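Local coordinates for outer surface protein (Bacillus cereus ATCC 14579, PDB 1X7F) that is uncharacterised but probably acts as a 6-phospho-N-acetylmuramidase, a glycosidase that cleaves phosphorylated muramic acid sugars derived from the cell wall, at residues A[198-203]-A[242-247]; A[27-32]-A[237-242]; A[142-147]-A[166-171]; A[148-153]-A[183-188]; A[231-236]-A[368-373]. One frame throughout, in Å; residues are numbered along the deposited sequence. Where two conformers were deposited one is given.

Contact 1 (A[198-203]-A[242-247]); sequences IRSAAF and GLIDDV
With CG placed beside its own backbone N (chi1 -51°), D245 turns its carboxylate back to the chain of S200, and OD2 accepts from S200 N at 2.9 Å in a nearly straight bond (167°). The adjacent D246 forms a salt bridge with R199, whose chain bends at chi3 to bring the guanidinium edge round to OD2; R199 NE lies 3.3 Å from D246 OD2, close to the guanidinium plane, whereas the place of NH2, which also faces this oxygen, is less certain. S200 O takes two donors: D246 N lies 3.0 Å from it in the carbonyl plane, and D245 N stands above that plane at 3.2 Å. Farther along, A202 N donates to D246 O over 3.2 Å, completing a short parallel pairing in which A201 CB meets D246 CB at 3.7 Å. I244 CD1 packs against A202 CB at 4.1 Å. Beyond the two segments, R57 makes a second salt bridge to D246 OD2, R199 NH2, less surely placed, also pairs with E89, and a water links R199 NE weakly to D246 OD1. Acids and arginines thus form one network at the start of strand 246-249, in which the charges, those of both aspartates buried, probably compensate each other.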
# COMPACT_ATOMS: atom_id res chain seq x y z
N ILE A 198 -2.42 -3.01 16.54
CA ILE A 198 -3.55 -2.19 16.10
C ILE A 198 -3.51 -1.95 14.58
O ILE A 198 -2.48 -1.61 14.02
CB ILE A 198 -3.64 -0.87 16.93
CG1 ILE A 198 -4.14 -1.21 18.34
CG2 ILE A 198 -4.56 0.18 16.28
CD1 ILE A 198 -3.62 -0.31 19.41
N ARG A 199 -4.65 -2.18 13.95
CA ARG A 199 -4.87 -2.01 12.52
C ARG A 199 -4.40 -0.64 12.04
O ARG A 199 -4.79 0.38 12.60
CB ARG A 199 -6.36 -2.11 12.29
CG ARG A 199 -6.81 -2.74 11.01
CD ARG A 199 -8.30 -3.01 11.03
NE ARG A 199 -8.91 -2.49 9.81
CZ ARG A 199 -10.16 -2.09 9.70
NH1 ARG A 199 -10.99 -2.12 10.75
NH2 ARG A 199 -10.58 -1.64 8.53
N SER A 200 -3.55 -0.63 11.01
CA SER A 200 -3.03 0.62 10.47
C SER A 200 -3.48 0.85 9.05
O SER A 200 -3.85 -0.09 8.34
CB SER A 200 -1.50 0.65 10.54
OG SER A 200 -0.96 -0.43 9.81
N ALA A 201 -3.46 2.12 8.64
CA ALA A 201 -3.79 2.51 7.29
C ALA A 201 -3.00 3.78 6.92
O ALA A 201 -2.62 4.57 7.78
CB ALA A 201 -5.32 2.75 7.16
N ALA A 202 -2.74 3.95 5.62
CA ALA A 202 -2.15 5.17 5.09
C ALA A 202 -2.82 5.50 3.76
O ALA A 202 -3.54 4.66 3.18
CB ALA A 202 -0.62 5.01 4.90
N PHE A 203 -2.53 6.70 3.27
CA PHE A 203 -3.15 7.25 2.07
C PHE A 203 -2.22 7.27 0.87
O PHE A 203 -1.02 7.58 0.98
CB PHE A 203 -3.60 8.69 2.33
CG PHE A 203 -4.84 8.81 3.18
CD1 PHE A 203 -4.75 9.19 4.52
CD2 PHE A 203 -6.10 8.58 2.63
CE1 PHE A 203 -5.90 9.35 5.29
CE2 PHE A 203 -7.24 8.73 3.39
CZ PHE A 203 -7.14 9.11 4.73
N GLY A 242 5.35 -4.11 5.44
CA GLY A 242 4.81 -4.97 6.49
C GLY A 242 4.14 -4.22 7.65
O GLY A 242 3.75 -4.84 8.64
N LEU A 243 4.00 -2.90 7.53
CA LEU A 243 3.52 -2.10 8.65
C LEU A 243 2.16 -1.44 8.41
O LEU A 243 1.63 -0.76 9.29
CB LEU A 243 4.56 -1.03 9.04
CG LEU A 243 5.95 -1.50 9.51
CD1 LEU A 243 6.83 -0.29 9.83
CD2 LEU A 243 5.91 -2.48 10.70
N ILE A 244 1.60 -1.65 7.22
CA ILE A 244 0.36 -1.01 6.82
C ILE A 244 -0.59 -2.10 6.37
O ILE A 244 -0.22 -2.94 5.55
CB ILE A 244 0.59 0.07 5.69
CG1 ILE A 244 1.51 1.21 6.17
CG2 ILE A 244 -0.74 0.64 5.16
CD1 ILE A 244 0.91 2.10 7.34
N ASP A 245 -1.79 -2.09 6.93
CA ASP A 245 -2.83 -3.04 6.56
C ASP A 245 -3.72 -2.52 5.44
O ASP A 245 -3.93 -3.21 4.45
CB ASP A 245 -3.68 -3.41 7.78
CG ASP A 245 -2.84 -3.83 8.96
OD1 ASP A 245 -1.95 -4.69 8.79
OD2 ASP A 245 -2.97 -3.34 10.10
N ASP A 246 -4.23 -1.30 5.60
CA ASP A 246 -5.21 -0.75 4.66
C ASP A 246 -4.63 0.39 3.82
O ASP A 246 -3.94 1.27 4.32
CB ASP A 246 -6.48 -0.28 5.42
CG ASP A 246 -7.19 -1.43 6.13
OD1 ASP A 246 -6.77 -2.60 5.96
OD2 ASP A 246 -8.20 -1.28 6.85
N VAL A 247 -4.92 0.35 2.52
CA VAL A 247 -4.44 1.38 1.60
C VAL A 247 -5.64 2.17 1.09
O VAL A 247 -6.55 1.61 0.48
CB VAL A 247 -3.57 0.76 0.46
CG1 VAL A 247 -3.24 1.79 -0.62
CG2 VAL A 247 -2.28 0.16 1.03
O HOH W 1 -7.48 -4.62 7.83

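Contact 2 (A[27-32]-A[237-242]); sequences RKLGIS and HLWATG
R27 lies alongside W239, the two side chains running antiparallel to one another. Its CB sits 3.7 Å from W239 NE1, CG follows the same nitrogen at a similar separation, and CD makes the nearest approach, 3.5 Å from W239 CD1. The chain is extended from CG to NE, which carries the guanidinium beyond the indole toward the backbone carbonyl of W239; the two planes are only 6° apart without the charged group being placed over the ring. At the tip, NH1 comes within 3.5 Å of W239 O and is hydrogen-bonded to R267 O, while NH2 donates to a water at 3.3 Å, and that water donates to W239 O at 2.9 Å. The other end of the indole is met by the strand. L29 crosses it at about a right angle, with CD2 3.7 Å from W239 CH2, and K28 O stands at the ring edge, 3.8 Å from CZ2. W239 NE1 is itself spoken for by D245 O. Segment 27-32 therefore meets the indole with the methylenes of R27, the side chain of L29 and the carbonyl of K28, and hydrogen bonding between the two segments runs through a water rather than directly.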
# COMPACT_ATOMS: atom_id res chain seq x y z
N ARG A 27 -5.85 -7.26 4.67
CA ARG A 27 -5.44 -6.01 4.01
C ARG A 27 -6.57 -5.48 3.14
O ARG A 27 -7.13 -6.20 2.31
CB ARG A 27 -4.16 -6.21 3.19
CG ARG A 27 -2.93 -6.33 4.07
CD ARG A 27 -1.65 -6.75 3.38
NE ARG A 27 -0.60 -7.01 4.36
CZ ARG A 27 0.67 -7.29 4.08
NH1 ARG A 27 1.08 -7.35 2.82
NH2 ARG A 27 1.53 -7.50 5.07
N LYS A 28 -6.94 -4.22 3.36
CA LYS A 28 -8.07 -3.63 2.66
C LYS A 28 -7.63 -2.55 1.72
O LYS A 28 -6.59 -1.92 1.92
CB LYS A 28 -9.09 -3.04 3.65
CG LYS A 28 -9.84 -4.04 4.48
CD LYS A 28 -10.90 -3.32 5.30
CE LYS A 28 -11.59 -4.23 6.32
NZ LYS A 28 -12.89 -3.65 6.83
N LEU A 29 -8.45 -2.33 0.69
CA LEU A 29 -8.37 -1.14 -0.15
C LEU A 29 -9.50 -0.19 0.23
O LEU A 29 -10.63 -0.61 0.48
CB LEU A 29 -8.42 -1.50 -1.64
CG LEU A 29 -7.05 -1.90 -2.22
CD1 LEU A 29 -7.23 -2.64 -3.55
CD2 LEU A 29 -6.11 -0.65 -2.36
N GLY A 30 -9.18 1.11 0.26
CA GLY A 30 -10.17 2.13 0.59
C GLY A 30 -10.20 3.26 -0.41
O GLY A 30 -9.28 3.42 -1.20
N ILE A 31 -11.28 4.05 -0.35
CA ILE A 31 -11.48 5.27 -1.16
C ILE A 31 -11.90 6.40 -0.23
O ILE A 31 -12.49 6.16 0.84
CB ILE A 31 -12.59 5.06 -2.23
CG1 ILE A 31 -13.84 4.38 -1.62
CG2 ILE A 31 -12.06 4.27 -3.43
CD1 ILE A 31 -15.17 4.59 -2.38
N SER A 32 -11.64 7.65 -0.62
CA SER A 32 -12.13 8.79 0.16
C SER A 32 -13.29 9.46 -0.54
O SER A 32 -13.33 9.48 -1.77
CB SER A 32 -11.00 9.79 0.43
OG SER A 32 -10.05 9.22 1.30
N HIS A 237 4.20 -0.37 -2.28
CA HIS A 237 5.17 0.06 -1.29
C HIS A 237 4.63 -0.03 0.14
O HIS A 237 5.26 -0.66 1.00
CB HIS A 237 5.69 1.45 -1.63
CG HIS A 237 6.81 1.91 -0.74
ND1 HIS A 237 7.17 3.23 -0.63
CD2 HIS A 237 7.64 1.21 0.07
CE1 HIS A 237 8.18 3.34 0.22
NE2 HIS A 237 8.48 2.13 0.65
N LEU A 238 3.48 0.57 0.40
CA LEU A 238 2.84 0.52 1.73
C LEU A 238 2.68 -0.90 2.30
O LEU A 238 3.00 -1.15 3.47
CB LEU A 238 1.49 1.25 1.71
CG LEU A 238 1.53 2.77 1.46
CD1 LEU A 238 0.13 3.35 1.48
CD2 LEU A 238 2.41 3.47 2.48
N TRP A 239 2.20 -1.82 1.47
CA TRP A 239 2.05 -3.21 1.88
C TRP A 239 3.39 -3.92 2.05
O TRP A 239 3.51 -4.77 2.93
CB TRP A 239 1.15 -4.00 0.91
CG TRP A 239 -0.33 -3.69 1.03
CD1 TRP A 239 -1.04 -3.49 2.18
CD2 TRP A 239 -1.28 -3.61 -0.04
NE1 TRP A 239 -2.37 -3.25 1.89
CE2 TRP A 239 -2.55 -3.33 0.53
CE3 TRP A 239 -1.20 -3.75 -1.44
CZ2 TRP A 239 -3.71 -3.16 -0.23
CZ3 TRP A 239 -2.36 -3.59 -2.20
CH2 TRP A 239 -3.59 -3.28 -1.59
N ALA A 240 4.38 -3.58 1.22
CA ALA A 240 5.71 -4.20 1.34
C ALA A 240 6.47 -3.83 2.62
O ALA A 240 7.38 -4.55 3.01
CB ALA A 240 6.59 -3.91 0.09
N THR A 241 6.13 -2.71 3.26
CA THR A 241 6.77 -2.34 4.53
C THR A 241 6.45 -3.38 5.62
O THR A 241 7.21 -3.54 6.58
CB THR A 241 6.36 -0.92 5.02
OG1 THR A 241 4.94 -0.88 5.23
CG2 THR A 241 6.63 0.18 3.96
N GLY A 242 5.35 -4.11 5.44
CA GLY A 242 4.81 -4.97 6.49
C GLY A 242 4.14 -4.22 7.65
O GLY A 242 3.75 -4.84 8.64
O HOH W 2 4.56 -7.26 3.84

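Contact 3 (A[142-147]-A[166-171]); sequences KIELNV and ALIGCH
L145 and I168 share the middle bond of a run that pairs strands 142-146 and 167-170 in parallel. I143 N donates to A166 O at 2.9 Å, I168 N returns to I143 O, L145 N follows to I168 O, and C170 N meets L145 O at 2.8 Å. V147 N closes the run on C170 O. On one face of the sheet the extended E144, its CG anti to the backbone N (chi1 -175°), crosses I168 and carries its carboxylate over C170; E144 CD lies 3.2 Å from C170 CB, and E144 OE1 3.5 Å from I168 CD1. On the other face L145 CD1 touches L167 CD2 at 3.9 Å. Past the strand ends V147 covers H171 in a CH-pi contact, its CB 3.8 Å from the ring centroid and 7° off the normal; V147 CG2 meanwhile sits 3.5 Å from G169 C. The second shell fixes these groups. R57 forms a salt bridge with E144 OE1, S148 OG and S190 OG bind the two nitrogens of H171, and F186 stacks on the imidazole face away from V147. Helix 153-157 covers L145 and L167, completing the beta-alpha-beta crossover of adjacent parallel strands in a (beta/alpha)8 barrel, the fold also expected from the relation to the alpha-amylase superfamily.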
# COMPACT_ATOMS: atom_id res chain seq x y z
N LYS A 142 -15.77 2.24 16.02
CA LYS A 142 -14.31 2.19 16.05
C LYS A 142 -13.76 3.59 16.32
O LYS A 142 -14.30 4.58 15.81
CB LYS A 142 -13.75 1.68 14.72
CG LYS A 142 -14.00 0.22 14.42
CD LYS A 142 -13.06 -0.71 15.19
CE LYS A 142 -13.54 -2.15 15.15
NZ LYS A 142 -14.92 -2.28 15.70
N ILE A 143 -12.71 3.68 17.13
CA ILE A 143 -12.02 4.96 17.34
C ILE A 143 -10.72 4.94 16.56
O ILE A 143 -9.77 4.25 16.94
CB ILE A 143 -11.76 5.25 18.85
CG1 ILE A 143 -13.03 5.04 19.72
CG2 ILE A 143 -11.16 6.65 19.04
CD1 ILE A 143 -14.25 5.86 19.34
N GLU A 144 -10.68 5.69 15.46
CA GLU A 144 -9.47 5.80 14.64
C GLU A 144 -8.53 6.89 15.14
O GLU A 144 -8.92 8.05 15.28
CB GLU A 144 -9.81 6.03 13.16
CG GLU A 144 -8.58 6.03 12.27
CD GLU A 144 -8.91 5.85 10.81
OE1 GLU A 144 -8.85 4.71 10.32
OE2 GLU A 144 -9.24 6.84 10.14
N LEU A 145 -7.30 6.50 15.43
CA LEU A 145 -6.28 7.42 15.91
C LEU A 145 -5.35 7.84 14.78
O LEU A 145 -5.22 7.14 13.77
CB LEU A 145 -5.47 6.79 17.04
CG LEU A 145 -6.20 6.23 18.27
CD1 LEU A 145 -5.22 5.45 19.10
CD2 LEU A 145 -6.86 7.34 19.10
N ASN A 146 -4.72 9.00 14.95
CA ASN A 146 -3.72 9.49 14.02
C ASN A 146 -2.41 8.76 14.26
O ASN A 146 -1.81 8.87 15.33
CB ASN A 146 -3.53 11.01 14.22
CG ASN A 146 -2.79 11.69 13.06
OD1 ASN A 146 -2.10 11.04 12.27
ND2 ASN A 146 -2.96 12.99 12.96
N VAL A 147 -1.95 8.01 13.26
CA VAL A 147 -0.66 7.30 13.34
C VAL A 147 0.52 8.26 13.19
O VAL A 147 1.60 8.01 13.74
CB VAL A 147 -0.58 6.13 12.33
CG1 VAL A 147 0.67 5.29 12.54
CG2 VAL A 147 -1.79 5.24 12.48
N ALA A 166 -11.38 -1.69 20.14
CA ALA A 166 -12.15 -0.65 19.43
C ALA A 166 -11.25 0.32 18.64
O ALA A 166 -11.72 1.03 17.74
CB ALA A 166 -13.04 0.11 20.42
N LEU A 167 -9.95 0.32 18.94
CA LEU A 167 -8.99 1.20 18.27
C LEU A 167 -8.52 0.71 16.90
O LEU A 167 -8.27 -0.48 16.70
CB LEU A 167 -7.77 1.44 19.17
CG LEU A 167 -7.98 2.19 20.49
CD1 LEU A 167 -6.68 2.22 21.29
CD2 LEU A 167 -8.50 3.61 20.26
N ILE A 168 -8.44 1.65 15.96
CA ILE A 168 -7.69 1.50 14.71
C ILE A 168 -6.84 2.77 14.52
O ILE A 168 -6.95 3.72 15.30
CB ILE A 168 -8.62 1.23 13.47
CG1 ILE A 168 -9.66 2.35 13.29
CG2 ILE A 168 -9.30 -0.15 13.59
CD1 ILE A 168 -10.52 2.21 12.03
N GLY A 169 -5.99 2.77 13.50
CA GLY A 169 -5.13 3.89 13.23
C GLY A 169 -5.04 4.23 11.75
O GLY A 169 -5.00 3.33 10.90
N CYS A 170 -5.01 5.52 11.44
CA CYS A 170 -4.76 5.95 10.08
C CYS A 170 -3.86 7.18 10.08
O CYS A 170 -4.05 8.11 10.86
CB CYS A 170 -6.06 6.22 9.32
SG CYS A 170 -5.85 6.64 7.58
N HIS A 171 -2.87 7.15 9.19
CA HIS A 171 -1.99 8.28 8.96
C HIS A 171 -2.74 9.47 8.38
O HIS A 171 -3.84 9.30 7.85
CB HIS A 171 -0.93 7.87 7.96
CG HIS A 171 0.25 7.19 8.57
ND1 HIS A 171 1.30 7.89 9.13
CD2 HIS A 171 0.58 5.88 8.66
CE1 HIS A 171 2.21 7.04 9.56
NE2 HIS A 171 1.79 5.81 9.29

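Contact 4 (A[148-153]-A[183-188]); sequences SNDIAY and YDYFIR
A single phenolic oxygen, OH of Y185, grips the backbone of the 148-153 loop at two points. It donates to S148 O at 2.7 Å and accepts from D150 N at 3.1 Å, while a water 2.9 Å away donates to the same OH of Y185. The loop it holds is bent as an inverse gamma turn centred on D150, and D150 CB packs 3.3 Å from Y185 CE1. D150 swings its carboxylate to the helix because chi1 is 180°. There R188 NE forms a salt bridge with D150 OD2, donating over 3.1 Å in an almost straight bond of 172°. The oxygen lies in the guanidinium plane at its edge, but R188 approaches from well above the carboxylate plane. One face of the same guanidinium rests against Y185 CA at 3.7 Å, so that R188 folds back over its own helix. The second carboxylate oxygen, OD1 of D150, is held by R192, a turn farther along, and the acid therefore bridges two arginines on the helix surface. In this way a beta-to-alpha loop of the (beta/alpha)8 barrel, leaving strand 142-146, is tied to helix 183-195, the helix that follows the next strand.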
# COMPACT_ATOMS: atom_id res chain seq x y z
N SER A 148 0.29 9.38 12.49
CA SER A 148 1.36 10.28 12.05
C SER A 148 2.10 11.10 13.11
O SER A 148 2.95 11.91 12.77
CB SER A 148 0.85 11.20 10.93
OG SER A 148 0.30 10.45 9.86
N ASN A 149 1.77 10.89 14.39
CA ASN A 149 2.47 11.56 15.48
C ASN A 149 3.33 10.53 16.22
O ASN A 149 2.82 9.59 16.84
CB ASN A 149 1.47 12.22 16.44
CG ASN A 149 2.08 13.38 17.24
OD1 ASN A 149 3.28 13.65 17.17
ND2 ASN A 149 1.23 14.06 18.00
N ASP A 150 4.65 10.72 16.15
CA ASP A 150 5.62 9.76 16.68
C ASP A 150 5.89 9.96 18.17
O ASP A 150 7.00 10.30 18.58
CB ASP A 150 6.92 9.82 15.85
CG ASP A 150 7.99 8.86 16.34
OD1 ASP A 150 7.67 7.73 16.81
OD2 ASP A 150 9.20 9.16 16.30
N ILE A 151 4.85 9.73 18.96
CA ILE A 151 4.93 9.84 20.41
C ILE A 151 4.28 8.62 21.06
O ILE A 151 3.56 7.86 20.40
CB ILE A 151 4.26 11.15 20.89
CG1 ILE A 151 2.87 11.30 20.26
CG2 ILE A 151 5.15 12.35 20.57
CD1 ILE A 151 1.90 12.13 21.07
N ALA A 152 4.55 8.43 22.36
CA ALA A 152 3.96 7.34 23.13
C ALA A 152 2.49 7.65 23.46
O ALA A 152 2.11 7.82 24.62
CB ALA A 152 4.77 7.09 24.40
N TYR A 153 1.70 7.73 22.39
CA TYR A 153 0.29 8.11 22.43
C TYR A 153 -0.55 6.92 22.90
O TYR A 153 -1.36 7.05 23.83
CB TYR A 153 -0.14 8.58 21.03
CG TYR A 153 -1.56 9.09 20.87
CD1 TYR A 153 -2.25 8.86 19.68
CD2 TYR A 153 -2.21 9.80 21.88
CE1 TYR A 153 -3.55 9.32 19.50
CE2 TYR A 153 -3.52 10.26 21.71
CZ TYR A 153 -4.18 10.01 20.51
OH TYR A 153 -5.46 10.45 20.30
N TYR A 183 10.51 8.88 5.02
CA TYR A 183 10.44 7.44 5.18
C TYR A 183 10.73 6.93 6.60
O TYR A 183 9.93 6.19 7.16
CB TYR A 183 11.34 6.72 4.17
CG TYR A 183 11.14 5.23 4.24
CD1 TYR A 183 9.98 4.65 3.71
CD2 TYR A 183 12.07 4.40 4.86
CE1 TYR A 183 9.77 3.29 3.77
CE2 TYR A 183 11.87 3.02 4.94
CZ TYR A 183 10.73 2.48 4.40
OH TYR A 183 10.51 1.13 4.47
N ASP A 184 11.87 7.29 7.17
CA ASP A 184 12.22 6.75 8.49
C ASP A 184 11.22 7.16 9.58
O ASP A 184 10.90 6.36 10.45
CB ASP A 184 13.65 7.12 8.89
CG ASP A 184 14.72 6.39 8.05
OD1 ASP A 184 14.46 5.29 7.49
OD2 ASP A 184 15.87 6.86 7.92
N TYR A 185 10.73 8.41 9.52
CA TYR A 185 9.73 8.88 10.47
C TYR A 185 8.43 8.07 10.34
O TYR A 185 7.86 7.63 11.34
CB TYR A 185 9.48 10.40 10.31
CG TYR A 185 8.40 10.96 11.22
CD1 TYR A 185 8.70 11.33 12.53
CD2 TYR A 185 7.09 11.12 10.76
CE1 TYR A 185 7.72 11.84 13.37
CE2 TYR A 185 6.09 11.64 11.60
CZ TYR A 185 6.42 11.98 12.90
OH TYR A 185 5.45 12.49 13.74
N PHE A 186 7.99 7.88 9.10
CA PHE A 186 6.78 7.12 8.77
C PHE A 186 6.81 5.69 9.32
O PHE A 186 5.79 5.17 9.78
CB PHE A 186 6.60 7.11 7.24
CG PHE A 186 5.67 6.04 6.74
CD1 PHE A 186 4.30 6.29 6.65
CD2 PHE A 186 6.15 4.80 6.35
CE1 PHE A 186 3.43 5.31 6.18
CE2 PHE A 186 5.28 3.81 5.87
CZ PHE A 186 3.92 4.08 5.80
N ILE A 187 7.98 5.06 9.25
CA ILE A 187 8.19 3.72 9.78
C ILE A 187 8.12 3.69 11.31
O ILE A 187 7.42 2.85 11.87
CB ILE A 187 9.53 3.13 9.24
CG1 ILE A 187 9.47 2.91 7.71
CG2 ILE A 187 9.95 1.86 10.02
CD1 ILE A 187 8.54 1.78 7.21
N ARG A 188 8.84 4.59 11.98
CA ARG A 188 8.75 4.70 13.45
C ARG A 188 7.29 4.81 13.91
O ARG A 188 6.87 4.08 14.81
CB ARG A 188 9.56 5.89 14.00
CG ARG A 188 11.08 5.69 13.98
CD ARG A 188 11.90 6.69 14.83
NE ARG A 188 11.54 8.09 14.58
CZ ARG A 188 12.05 8.88 13.63
NH1 ARG A 188 12.98 8.42 12.79
NH2 ARG A 188 11.65 10.13 13.51
O HOH W 3 6.08 13.40 16.42

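Contact 5 (A[231-236]-A[368-373]); sequences IEVQAK and ELFLLD
V233 packs against E368 and F370 while L371 rests on K236, and the closest packing lies where the hydrocarbon parts of these side chains meet. V233 CG2 lies 3.9 Å from E368 CG. L371 CD1 sits 4.0 Å from both CB and CD of K236, the two side chains crossing at about a right angle. On its own segment L371 also packs CG over one face of the F370 ring. Helix 231-240 belongs to the (beta/alpha)8 barrel and the 3-10 segment 368-373 to the C-terminal region with its mixed sheet, so this packing joins the barrel to the C-terminal part. K236 and E368 add a salt bridge: NZ of the extended lysine donates to E368 OE2 at 2.9 Å, on the syn side and 31° out of the carboxylate plane. Q271 O takes a further bond from K236 NZ, and K273 N binds E368 OE1, so both charged ends are held by strand 270-276 as well. The looser side is the one in part accessible to solvent, where K236 and F370 are both partly exposed. Toward it the other methyl of V233, CG1, meets only the edge of the F370 ring, 3.7 Å from F370 CE2. The same ring meets H237 of the barrel helix edge-to-face.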
# COMPACT_ATOMS: atom_id res chain seq x y z
N ILE A 231 -0.03 4.96 -9.01
CA ILE A 231 -0.92 4.73 -7.88
C ILE A 231 -0.70 3.31 -7.32
O ILE A 231 -0.63 3.13 -6.10
CB ILE A 231 -2.41 5.04 -8.26
CG1 ILE A 231 -3.26 5.28 -7.00
CG2 ILE A 231 -3.03 3.95 -9.21
CD1 ILE A 231 -4.74 5.52 -7.29
N GLU A 232 -0.51 2.34 -8.20
CA GLU A 232 -0.35 0.95 -7.81
C GLU A 232 1.02 0.69 -7.17
O GLU A 232 1.16 -0.22 -6.35
CB GLU A 232 -0.61 -0.01 -8.99
CG GLU A 232 0.52 -0.12 -10.02
CD GLU A 232 0.51 0.97 -11.07
OE1 GLU A 232 1.30 0.85 -12.03
OE2 GLU A 232 -0.27 1.96 -10.98
N VAL A 233 2.00 1.51 -7.52
CA VAL A 233 3.35 1.43 -6.93
C VAL A 233 3.33 1.93 -5.47
O VAL A 233 3.89 1.30 -4.59
CB VAL A 233 4.40 2.17 -7.81
CG1 VAL A 233 5.78 2.14 -7.18
CG2 VAL A 233 4.44 1.49 -9.21
N GLN A 234 2.66 3.05 -5.24
CA GLN A 234 2.37 3.51 -3.88
C GLN A 234 1.76 2.43 -2.98
O GLN A 234 2.21 2.25 -1.85
CB GLN A 234 1.43 4.72 -3.93
CG GLN A 234 1.90 5.89 -4.76
CD GLN A 234 0.83 6.98 -4.83
OE1 GLN A 234 0.42 7.40 -5.92
NE2 GLN A 234 0.40 7.44 -3.69
N ALA A 235 0.75 1.72 -3.47
CA ALA A 235 0.09 0.65 -2.71
C ALA A 235 1.02 -0.53 -2.45
O ALA A 235 1.08 -1.05 -1.33
CB ALA A 235 -1.17 0.19 -3.42
N LYS A 236 1.73 -0.96 -3.49
CA LYS A 236 2.76 -1.98 -3.37
C LYS A 236 3.73 -1.61 -2.26
O LYS A 236 4.05 -2.43 -1.40
CB LYS A 236 3.54 -2.15 -4.69
CG LYS A 236 2.84 -2.97 -5.79
CD LYS A 236 3.74 -3.06 -7.05
CE LYS A 236 3.04 -3.75 -8.19
NZ LYS A 236 3.98 -4.25 -9.23
N GLU A 368 9.88 1.11 -10.00
CA GLU A 368 9.76 0.06 -8.97
C GLU A 368 11.09 -0.45 -8.41
O GLU A 368 11.11 -1.38 -7.61
CB GLU A 368 8.94 -1.14 -9.48
CG GLU A 368 7.45 -0.86 -9.70
CD GLU A 368 6.62 -2.12 -9.94
OE1 GLU A 368 7.15 -3.25 -9.77
OE2 GLU A 368 5.43 -1.99 -10.32
N LEU A 369 12.21 0.15 -8.81
CA LEU A 369 13.51 -0.36 -8.39
C LEU A 369 13.69 -0.28 -6.87
O LEU A 369 14.31 -1.15 -6.28
CB LEU A 369 14.69 0.35 -9.11
CG LEU A 369 14.82 0.19 -10.63
CD1 LEU A 369 16.09 0.86 -11.12
CD2 LEU A 369 14.79 -1.26 -11.09
N PHE A 370 13.15 0.77 -6.25
CA PHE A 370 13.25 0.90 -4.80
C PHE A 370 12.58 -0.30 -4.07
O PHE A 370 12.91 -0.61 -2.93
CB PHE A 370 12.65 2.23 -4.34
CG PHE A 370 11.15 2.25 -4.37
CD1 PHE A 370 10.43 1.95 -3.21
CD2 PHE A 370 10.46 2.53 -5.54
CE1 PHE A 370 9.05 1.94 -3.23
CE2 PHE A 370 9.08 2.53 -5.56
CZ PHE A 370 8.37 2.24 -4.41
N LEU A 371 11.64 -0.96 -4.75
CA LEU A 371 10.92 -2.09 -4.17
C LEU A 371 11.82 -3.30 -3.92
O LEU A 371 11.53 -4.11 -3.05
CB LEU A 371 9.71 -2.46 -5.03
CG LEU A 371 8.47 -1.57 -4.93
CD1 LEU A 371 7.38 -2.09 -5.86
CD2 LEU A 371 7.94 -1.41 -3.48
N LEU A 372 12.92 -3.40 -4.67
CA LEU A 372 13.96 -4.41 -4.45
C LEU A 372 14.52 -4.49 -3.01
O LEU A 372 14.95 -5.56 -2.57
CB LEU A 372 15.11 -4.21 -5.44
CG LEU A 372 14.71 -4.35 -6.91
CD1 LEU A 372 15.87 -3.95 -7.84
CD2 LEU A 372 14.22 -5.78 -7.17
N ASP A 373 14.49 -3.36 -2.30
CA ASP A 373 14.94 -3.30 -0.92
C ASP A 373 14.03 -4.09 0.04
O ASP A 373 14.44 -4.40 1.16
CB ASP A 373 15.02 -1.84 -0.45
CG ASP A 373 16.07 -1.02 -1.22
OD1 ASP A 373 16.90 -1.59 -1.96
OD2 ASP A 373 16.11 0.22 -1.13

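In the fold
Contacts 1 and 2 lie nearest the middle of the chain, their centres about 6 Å apart; they share G242 and join strands 201-204, 246-249 and 28-33 with helix 231-240. Contact 3, with its centre about 10 Å from that of contact 1, pairs 142-146 with 167-170; backbone bonds from R199 and A201 to G169 and H171 then close the eight-stranded barrel. Contact 4 crosses contact 3 along the chain, touching it through S148 and H171. Contact 5 shares helix 231-240 with contact 2 and reaches the C-terminal region, about 25 Å between centres from contact 3. Four contacts thus bind the barrel together, while the fifth ties it to the second family region.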